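Local coordinates for uncharacterized protein TP-0789 domain-containing protein (Desulfovibrio piger ATCC 29098, PDB 4Z48), which is of unknown function but has a LolA-like fold, which in relatives handles lipids or lipoproteins, and may therefore act on a hydrophobic ligand beyond the cytoplasm, at residues A[68-71]-A[72-75]; A[117-121]-A[122-126]; A[232-235]-A[236-240]. All blocks are in the same frame, centred on the assembly; numbering follows the deposited sequence.

Contact 1 of 3, residues A[68-71]-A[72-75]; sequences DRPA and DVNG
Pro70 O accepts from two successive backbone amides as the chain doubles back. Val73 N comes to 3.1 Å of Pro70 O. Asn74 N reaches the same Pro70 O at 3.1 Å in a bent, weak bond, and this amide is shared, since Asn74 N also lies 3.3 Å from Ala71 O in a second weak bond. The strand end is held separately by a side chain. Asn74 ND2 donates to Asp68 O over 2.8 Å with an N-H...O angle of 156°; the acceptor lies close to the amide plane, while the donor is tilted 28° from the carbonyl plane of Asp68. That reach depends on CG standing opposite the backbone N of Asn74 (chi1 174°), which brings ND2 back to the carbonyl at the end of the strand.

Val73 packs back on the cis-proline. Its CG2 branch, wedged between its own backbone N and carbonyl carbon, meets Pro70 CD at 3.7 Å and packs on Arg69 O at 3.3 Å from the same CG2. The peptide bond between Arg69 and Pro70 is cis, so the chain kinks sharply at the point where the strand gives way to the turn. A water bridges Ala71 O and Asn74 O, donating to both at 2.7 Å each.

Beyond the segment, Thr76 OG1 bonds to Val73 O, and the backbones of Asp68 and Arg69 pair with Ser46 of strand 41-54. Gly75, with positive phi, pairs with Phe67 and leads the chain back. Two overlapping type I turns, Pro70 to Val73 and Ala71 to Asn74, thus make the exposed connection of a beta-hairpin between the antiparallel strands 60-69 and 77-82.

Contact 2 of 3, residues A[117-121]-A[122-126]; sequences SDLSN and EDIQN
Asp123 and Ser120 grip each other through two bonds of opposite sense. Ser120 N donates to Asp123 OD2 over 2.8 Å, with an N-H...O angle of 180°, although it meets the carboxylate from above its plane. In return Asp123 N approaches Ser120 O at 3.0 Å. The carboxylate gets there because CG of Asp123 lies beside its own backbone N (chi1 -64°), folding the side chain back to the first residue of its own turn. One residue on, the turn repeats as Ile124 N donates to Asn121 O across 3.2 Å.

Separately, Leu119 CD2 touches Ile124 CD1 at 3.6 Å. The two side chains cross at about a right angle, so their contact is confined to the methyl ends. Ile124 CB lies 3.4 Å from Asn121 O, the acceptor of its own amide.

A second shell fixes these groups. Lys191 forms a salt bridge with Asp123 OD2 and also bonds to Asp118 O and Ser120 OG, while Tyr163 OH holds Asp123 OD1 and Gln162 takes Ser120 OG; such partners would probably keep the carboxylate ionised. Asp118 is held in turn by Arg214, Ser219 and Thr221, and the apolar ends rest on Val80 (from Ile124) and on Thr221 and Ile223 (from Leu119). Further back, Ser117 OG accepts from Leu119 N at 3.1 Å and forms an ST turn just before the pair.

The bond from Ser120 N to Asp123 OD2 is one half of a capping box, at the start of a short helical turn, 122-124, that lacks regular helix bonds; Ser120 OG turns instead to Gln162 and Lys191. With its overlapping type I turns from Ser120 to Ile124, the segment belongs to the long connection packed within the concave side of the strand array, consistent with a LolA-like half-barrel.

Contact 3 of 3, residues A[232-235]-A[236-240]; sequences VGLS and DAYFE
From its CB, Leu234 heads toward the short 3-10 turn at 236-238. Its first torsion places CG beside the backbone N (chi1 -70°), and the second (chi2 -179°) spreads CD1 and CD2 between two aromatic rings. CD2 meets Tyr238 CE2 at 3.7 Å, reaching that ring obliquely. CD1 instead comes to the edge of the other ring, near its plane, at 3.9 Å from Phe239 CZ. Leu234 crosses both aromatic side chains at about a right angle.

Ser235 O sits nearby, at the edge of the Tyr238 ring and 3.6 Å from its CD2; it is closer still to Phe239, 3.4 Å from CE2. Tyr238 CB lies 3.7 Å above the centre of one Phe239 face. On the exposed side, Ser235 OG rests 3.5 Å from Ala237 CB.

Lys52 of strand 41-54 ties the segment down by a salt bridge to Asp236 OD1 and a hydrogen bond to Leu234 O, while Tyr50 stacks on Tyr238. Leu234 and its two rings thus lie over the outer face of the half-barrel, with Phe239 on Tyr50 and Lys52 of strand 41-54 and on Tyr62 of strand 60-69.

In the fold
Running from the N terminus, the chain first meets contact 1, which closes the tight connection between strands 60-69 and 77-82 at one rim of the half-barrel. Contact 2 follows within the long loop joining strand 101-104 to strand 133-143; it leans on strands 27-38, 77-82 and 219-230 from the concave side. Contact 3 comes last, after strand 219-230, and binds the C-terminal tail to strands 41-54, 60-69 and 77-82 on the outer face. The three come in series, neither nesting nor crossing, with centres about 19 to 22 Å apart. Strands 41-54 and 60-69 serve both contacts 1 and 3, while strand 77-82 is shared by contacts 2 and 3, through Val80 and Trp81 respectively.

Contact 1 of 3, residues A[68-71]-A[72-75]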
ATOM      1  N   ASP A  68      12.372   6.416  12.248  1.00 20.32           N
ATOM      2  CA  ASP A  68      13.359   6.588  13.316  1.00 21.79           C
ATOM      3  C   ASP A  68      14.704   7.078  12.790  1.00 22.40           C
ATOM      4  O   ASP A  68      15.462   7.633  13.565  1.00 21.56           O
ATOM      5  CB  ASP A  68      13.538   5.272  14.094  1.00 25.59           C
ATOM      6  CG  ASP A  68      13.722   4.062  13.194  1.00 43.50           C
ATOM      7  OD1 ASP A  68      14.630   4.092  12.351  1.00 46.48           O
ATOM      8  OD2 ASP A  68      12.992   3.064  13.378  1.00 52.20           O
ATOM      9  N   ARG A  69      15.036   6.784  11.508  1.00 19.84           N
ATOM     10  CA  ARG A  69      16.327   7.128  10.903  1.00 19.82           C
ATOM     11  C   ARG A  69      16.163   7.502   9.426  1.00 24.09           C
ATOM     12  O   ARG A  69      15.233   7.002   8.782  1.00 23.65           O
ATOM     13  CB  ARG A  69      17.344   5.946  11.027  1.00 20.66           C
ATOM     14  CG  ARG A  69      17.679   5.446  12.441  1.00 29.27           C
ATOM     15  CD  ARG A  69      18.667   6.318  13.200  1.00 40.52           C
ATOM     16  NE  ARG A  69      19.984   6.286  12.572  1.00 46.39           N
ATOM     17  CZ  ARG A  69      20.861   7.282  12.601  1.00 55.55           C
ATOM     18  NH1 ARG A  69      20.585   8.403  13.262  1.00 40.30           N
ATOM     19  NH2 ARG A  69      22.024   7.161  11.984  1.00 45.27           N
ATOM     20  N   PRO A  70      17.070   8.331   8.850  1.00 20.97           N
ATOM     21  CA  PRO A  70      18.167   9.061   9.520  1.00 20.90           C
ATOM     22  C   PRO A  70      17.615  10.169  10.421  1.00 22.51           C
ATOM     23  O   PRO A  70      16.390  10.368  10.516  1.00 22.19           O
ATOM     24  CB  PRO A  70      19.001   9.625   8.354  1.00 22.47           C
ATOM     25  CG  PRO A  70      18.008   9.794   7.227  1.00 26.22           C
ATOM     26  CD  PRO A  70      16.946   8.709   7.430  1.00 22.43           C
ATOM     27  N   ALA A  71      18.536  10.842  11.118  1.00 20.89           N
ATOM     28  CA  ALA A  71      18.262  11.923  12.076  1.00 20.16           C
ATOM     29  C   ALA A  71      17.254  12.949  11.549  1.00 21.68           C
ATOM     30  O   ALA A  71      16.392  13.349  12.306  1.00 21.29           O
ATOM     31  CB  ALA A  71      19.552  12.619  12.448  1.00 21.16           C
ATOM     32  N   ASP A  72      17.359  13.380  10.272  1.00 20.32           N
ATOM     33  CA  ASP A  72      16.490  14.432   9.731  1.00 20.64           C
ATOM     34  C   ASP A  72      15.011  14.032   9.650  1.00 23.08           C
ATOM     35  O   ASP A  72      14.182  14.933   9.674  1.00 22.09           O
ATOM     36  CB  ASP A  72      16.953  14.932   8.362  1.00 22.99           C
ATOM     37  CG  ASP A  72      17.967  16.083   8.461  1.00 30.09           C
ATOM     38  OD1 ASP A  72      17.535  17.245   8.671  1.00 26.47           O
ATOM     39  OD2 ASP A  72      19.179  15.816   8.340  1.00 30.21           O
ATOM     40  N   VAL A  73      14.688  12.729   9.588  1.00 20.34           N
ATOM     41  CA  VAL A  73      13.292  12.270   9.504  1.00 18.71           C
ATOM     42  C   VAL A  73      12.842  11.634  10.843  1.00 20.44           C
ATOM     43  O   VAL A  73      11.654  11.361  11.031  1.00 19.84           O
ATOM     44  CB  VAL A  73      13.037  11.312   8.303  1.00 22.23           C
ATOM     45  CG1 VAL A  73      13.524  11.927   6.990  1.00 21.46           C
ATOM     46  CG2 VAL A  73      13.616   9.924   8.534  1.00 21.87           C
ATOM     47  N   ASN A  74      13.783  11.367  11.749  1.00 17.62           N
ATOM     48  CA  ASN A  74      13.453  10.780  13.057  1.00 17.61           C
ATOM     49  C   ASN A  74      12.291  11.519  13.713  1.00 21.41           C
ATOM     50  O   ASN A  74      12.333  12.750  13.842  1.00 21.13           O
ATOM     51  CB  ASN A  74      14.666  10.817  14.009  1.00 15.51           C
ATOM     52  CG  ASN A  74      14.322  10.362  15.407  1.00 30.02           C
ATOM     53  OD1 ASN A  74      14.096  11.159  16.316  1.00 31.85           O
ATOM     54  ND2 ASN A  74      14.270   9.074  15.607  1.00 28.38           N
ATOM     55  N   GLY A  75      11.277  10.774  14.137  1.00 19.26           N
ATOM     56  CA  GLY A  75      10.114  11.399  14.773  1.00 21.27           C
ATOM     57  C   GLY A  75       8.928  11.653  13.843  1.00 23.35           C
ATOM     58  O   GLY A  75       7.827  11.966  14.320  1.00 22.09           O
TER
HETATM   59  O   HOH W   1      14.128  14.616  13.118  1.00 25.50           O

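Contact 2 of 3, residues A[117-121]-A[122-126]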
ATOM      1  N   SER A 117       9.843   9.379  -1.716  1.00 17.99           N
ATOM      2  CA  SER A 117       9.933   8.069  -2.365  1.00 17.89           C
ATOM      3  C   SER A 117       9.088   8.008  -3.641  1.00 22.85           C
ATOM      4  O   SER A 117       8.407   8.976  -4.013  1.00 24.57           O
ATOM      5  CB  SER A 117       9.520   6.939  -1.419  1.00 18.72           C
ATOM      6  OG  SER A 117       8.106   6.853  -1.308  1.00 18.22           O
ATOM      7  N   ASP A 118       9.127   6.829  -4.298  1.00 19.07           N
ATOM      8  CA  ASP A 118       8.345   6.558  -5.505  1.00 18.52           C
ATOM      9  C   ASP A 118       6.935   6.118  -5.151  1.00 23.12           C
ATOM     10  O   ASP A 118       6.100   5.981  -6.040  1.00 24.27           O
ATOM     11  CB  ASP A 118       9.072   5.568  -6.391  1.00 20.48           C
ATOM     12  CG  ASP A 118      10.301   6.259  -6.960  1.00 23.92           C
ATOM     13  OD1 ASP A 118      10.142   7.045  -7.873  1.00 24.12           O
ATOM     14  OD2 ASP A 118      11.402   6.127  -6.361  1.00 19.99           O
ATOM     15  N   LEU A 119       6.628   6.044  -3.856  1.00 19.89           N
ATOM     16  CA  LEU A 119       5.258   5.797  -3.377  1.00 21.42           C
ATOM     17  C   LEU A 119       4.555   7.146  -3.180  1.00 22.18           C
ATOM     18  O   LEU A 119       5.214   8.097  -2.738  1.00 20.42           O
ATOM     19  CB  LEU A 119       5.320   5.071  -2.020  1.00 22.09           C
ATOM     20  CG  LEU A 119       5.606   3.581  -1.956  1.00 29.22           C
ATOM     21  CD1 LEU A 119       7.046   3.258  -2.347  1.00 32.11           C
ATOM     22  CD2 LEU A 119       5.461   3.107  -0.526  1.00 31.46           C
ATOM     23  N   SER A 120       3.244   7.236  -3.471  1.00 20.21           N
ATOM     24  CA  SER A 120       2.434   8.412  -3.194  1.00 20.59           C
ATOM     25  C   SER A 120       1.773   8.231  -1.845  1.00 22.18           C
ATOM     26  O   SER A 120       1.732   7.107  -1.363  1.00 19.91           O
ATOM     27  CB  SER A 120       1.378   8.595  -4.276  1.00 23.51           C
ATOM     28  OG  SER A 120       1.954   8.935  -5.525  1.00 30.26           O
ATOM     29  N   ASN A 121       1.216   9.309  -1.248  1.00 20.81           N
ATOM     30  CA  ASN A 121       0.500   9.190   0.031  1.00 21.72           C
ATOM     31  C   ASN A 121      -0.697   8.213  -0.082  1.00 24.88           C
ATOM     32  O   ASN A 121      -0.962   7.440   0.845  1.00 24.58           O
ATOM     33  CB  ASN A 121       0.013  10.566   0.511  1.00 22.06           C
ATOM     34  CG  ASN A 121       1.135  11.489   0.871  1.00 25.63           C
ATOM     35  OD1 ASN A 121       2.155  11.062   1.396  1.00 23.45           O
ATOM     36  ND2 ASN A 121       0.979  12.770   0.564  1.00 20.18           N
ATOM     37  N   GLU A 122      -1.364   8.190  -1.239  1.00 22.87           N
ATOM     38  CA  GLU A 122      -2.504   7.289  -1.433  1.00 23.44           C
ATOM     39  C   GLU A 122      -2.075   5.817  -1.517  1.00 26.75           C
ATOM     40  O   GLU A 122      -2.871   4.969  -1.172  1.00 26.68           O
ATOM     41  CB  GLU A 122      -3.349   7.671  -2.654  1.00 25.33           C
ATOM     42  CG  GLU A 122      -2.701   7.431  -4.014  1.00 30.03           C
ATOM     43  CD  GLU A 122      -3.673   7.614  -5.172  1.00 34.75           C
ATOM     44  OE1 GLU A 122      -4.769   7.007  -5.156  1.00 31.43           O
ATOM     45  OE2 GLU A 122      -3.326   8.371  -6.104  1.00 27.46           O
ATOM     46  N   ASP A 123      -0.819   5.530  -1.905  1.00 22.61           N
ATOM     47  CA  ASP A 123      -0.292   4.168  -1.985  1.00 23.32           C
ATOM     48  C   ASP A 123      -0.151   3.512  -0.599  1.00 30.95           C
ATOM     49  O   ASP A 123      -0.051   2.286  -0.520  1.00 31.04           O
ATOM     50  CB  ASP A 123       1.058   4.157  -2.710  1.00 22.99           C
ATOM     51  CG  ASP A 123       0.994   4.578  -4.164  1.00 25.05           C
ATOM     52  OD1 ASP A 123      -0.062   4.396  -4.791  1.00 24.00           O
ATOM     53  OD2 ASP A 123       2.012   5.051  -4.684  1.00 24.02           O
ATOM     54  N   ILE A 124      -0.154   4.333   0.483  1.00 27.70           N
ATOM     55  CA  ILE A 124      -0.003   3.917   1.873  1.00 28.85           C
ATOM     56  C   ILE A 124      -1.349   3.429   2.483  1.00 35.04           C
ATOM     57  O   ILE A 124      -1.325   2.735   3.485  1.00 34.66           O
ATOM     58  CB  ILE A 124       0.652   5.082   2.668  1.00 33.54           C
ATOM     59  CG1 ILE A 124       2.101   5.365   2.174  1.00 33.44           C
ATOM     60  CG2 ILE A 124       0.599   4.917   4.169  1.00 36.30           C
ATOM     61  CD1 ILE A 124       2.967   4.197   1.873  1.00 37.82           C
ATOM     62  N   GLN A 125      -2.497   3.724   1.862  1.00 35.12           N
ATOM     63  CA  GLN A 125      -3.802   3.211   2.332  1.00 36.66           C
ATOM     64  C   GLN A 125      -4.046   1.747   1.867  1.00 42.21           C
ATOM     65  O   GLN A 125      -3.203   1.177   1.167  1.00 41.71           O
ATOM     66  CB  GLN A 125      -4.938   4.097   1.824  1.00 38.38           C
ATOM     67  CG  GLN A 125      -4.801   5.561   2.228  1.00 45.49           C
ATOM     68  CD  GLN A 125      -5.537   6.489   1.295  1.00 61.80           C
ATOM     69  OE1 GLN A 125      -5.928   6.140   0.168  1.00 55.48           O
ATOM     70  NE2 GLN A 125      -5.690   7.716   1.729  1.00 54.81           N
ATOM     71  N   ASN A 126      -5.232   1.164   2.229  1.00 39.49           N
ATOM     72  CA  ASN A 126      -5.669  -0.206   1.905  1.00 38.67           C
ATOM     73  C   ASN A 126      -5.530  -0.482   0.409  1.00 44.24           C
ATOM     74  O   ASN A 126      -6.169   0.184  -0.413  1.00 43.23           O
ATOM     75  CB  ASN A 126      -7.127  -0.424   2.365  1.00 34.36           C
ATOM     76  CG  ASN A 126      -7.696  -1.828   2.249  1.00 64.57           C
ATOM     77  OD1 ASN A 126      -7.058  -2.784   1.791  1.00 58.28           O
ATOM     78  ND2 ASN A 126      -8.947  -1.980   2.655  1.00 59.44           N
TER

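Contact 3 of 3, residues A[232-235]-A[236-240]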
ATOM      1  N   VAL A 232      -0.291  -9.364  17.628  1.00 29.54           N
ATOM      2  CA  VAL A 232       0.618  -9.122  18.756  1.00 31.00           C
ATOM      3  C   VAL A 232      -0.122  -8.506  19.959  1.00 36.44           C
ATOM      4  O   VAL A 232       0.456  -8.408  21.045  1.00 36.03           O
ATOM      5  CB  VAL A 232       1.850  -8.265  18.336  1.00 35.30           C
ATOM      6  CG1 VAL A 232       2.694  -9.008  17.320  1.00 36.30           C
ATOM      7  CG2 VAL A 232       1.439  -6.912  17.775  1.00 34.32           C
ATOM      8  N   GLY A 233      -1.375  -8.104  19.749  1.00 33.64           N
ATOM      9  CA  GLY A 233      -2.206  -7.490  20.779  1.00 34.69           C
ATOM     10  C   GLY A 233      -1.935  -6.008  20.966  1.00 39.23           C
ATOM     11  O   GLY A 233      -1.755  -5.551  22.098  1.00 40.02           O
ATOM     12  N   LEU A 234      -1.923  -5.244  19.857  1.00 35.92           N
ATOM     13  CA  LEU A 234      -1.691  -3.797  19.865  1.00 35.51           C
ATOM     14  C   LEU A 234      -2.844  -3.051  20.522  1.00 43.19           C
ATOM     15  O   LEU A 234      -4.009  -3.330  20.223  1.00 41.37           O
ATOM     16  CB  LEU A 234      -1.493  -3.256  18.438  1.00 33.83           C
ATOM     17  CG  LEU A 234      -0.207  -3.624  17.692  1.00 38.90           C
ATOM     18  CD1 LEU A 234      -0.183  -2.986  16.299  1.00 38.64           C
ATOM     19  CD2 LEU A 234       1.046  -3.238  18.470  1.00 39.56           C
ATOM     20  N   SER A 235      -2.524  -2.091  21.415  1.00 43.92           N
ATOM     21  CA  SER A 235      -3.567  -1.275  22.048  1.00 45.53           C
ATOM     22  C   SER A 235      -4.100  -0.240  21.035  1.00 51.40           C
ATOM     23  O   SER A 235      -3.393   0.098  20.078  1.00 50.73           O
ATOM     24  CB  SER A 235      -3.041  -0.588  23.306  1.00 48.73           C
ATOM     25  OG  SER A 235      -2.137   0.468  23.028  1.00 56.26           O
ATOM     26  N   ASP A 236      -5.334   0.259  21.255  1.00 49.00           N
ATOM     27  CA  ASP A 236      -5.987   1.270  20.412  1.00 48.45           C
ATOM     28  C   ASP A 236      -5.280   2.638  20.492  1.00 49.73           C
ATOM     29  O   ASP A 236      -5.524   3.491  19.638  1.00 49.40           O
ATOM     30  CB  ASP A 236      -7.468   1.435  20.818  1.00 51.44           C
ATOM     31  CG  ASP A 236      -8.362   0.229  20.574  1.00 64.09           C
ATOM     32  OD1 ASP A 236      -8.136  -0.491  19.575  1.00 63.22           O
ATOM     33  OD2 ASP A 236      -9.329   0.045  21.340  1.00 74.39           O
ATOM     34  N   ALA A 237      -4.419   2.834  21.515  1.00 44.36           N
ATOM     35  CA  ALA A 237      -3.654   4.050  21.807  1.00 43.13           C
ATOM     36  C   ALA A 237      -2.713   4.461  20.665  1.00 42.92           C
ATOM     37  O   ALA A 237      -2.491   5.663  20.452  1.00 41.65           O
ATOM     38  CB  ALA A 237      -2.845   3.855  23.084  1.00 44.47           C
ATOM     39  N   TYR A 238      -2.138   3.470  19.947  1.00 37.05           N
ATOM     40  CA  TYR A 238      -1.247   3.724  18.810  1.00 34.95           C
ATOM     41  C   TYR A 238      -1.976   4.422  17.671  1.00 33.54           C
ATOM     42  O   TYR A 238      -1.332   5.027  16.825  1.00 32.39           O
ATOM     43  CB  TYR A 238      -0.710   2.397  18.247  1.00 36.00           C
ATOM     44  CG  TYR A 238       0.393   1.721  19.024  1.00 38.13           C
ATOM     45  CD1 TYR A 238       1.713   2.154  18.919  1.00 40.27           C
ATOM     46  CD2 TYR A 238       0.144   0.563  19.753  1.00 39.35           C
ATOM     47  CE1 TYR A 238       2.742   1.507  19.599  1.00 41.53           C
ATOM     48  CE2 TYR A 238       1.169  -0.109  20.417  1.00 40.94           C
ATOM     49  CZ  TYR A 238       2.468   0.365  20.335  1.00 50.17           C
ATOM     50  OH  TYR A 238       3.481  -0.292  21.000  1.00 53.08           O
ATOM     51  N   PHE A 239      -3.311   4.274  17.612  1.00 28.79           N
ATOM     52  CA  PHE A 239      -4.112   4.760  16.491  1.00 28.29           C
ATOM     53  C   PHE A 239      -4.984   5.971  16.840  1.00 33.31           C
ATOM     54  O   PHE A 239      -5.824   6.377  16.030  1.00 33.16           O
ATOM     55  CB  PHE A 239      -4.958   3.590  15.918  1.00 29.71           C
ATOM     56  CG  PHE A 239      -4.114   2.335  15.811  1.00 29.95           C
ATOM     57  CD1 PHE A 239      -3.174   2.193  14.790  1.00 31.37           C
ATOM     58  CD2 PHE A 239      -4.206   1.333  16.768  1.00 30.59           C
ATOM     59  CE1 PHE A 239      -2.368   1.055  14.711  1.00 31.01           C
ATOM     60  CE2 PHE A 239      -3.372   0.215  16.711  1.00 32.81           C
ATOM     61  CZ  PHE A 239      -2.464   0.080  15.678  1.00 30.18           C
ATOM     62  N   GLU A 240      -4.760   6.577  18.010  1.00 31.91           N
ATOM     63  CA  GLU A 240      -5.494   7.779  18.401  1.00 33.48           C
ATOM     64  C   GLU A 240      -4.745   8.991  17.895  1.00 36.58           C
ATOM     65  O   GLU A 240      -3.502   8.976  17.834  1.00 31.07           O
ATOM     66  CB  GLU A 240      -5.683   7.851  19.916  1.00 36.30           C
ATOM     67  CG  GLU A 240      -6.823   6.985  20.422  1.00 49.65           C
ATOM     68  CD  GLU A 240      -6.779   6.671  21.906  1.00 77.60           C
ATOM     69  OE1 GLU A 240      -6.241   7.493  22.685  1.00 74.70           O
ATOM     70  OE2 GLU A 240      -7.293   5.596  22.291  1.00 73.48           O
TER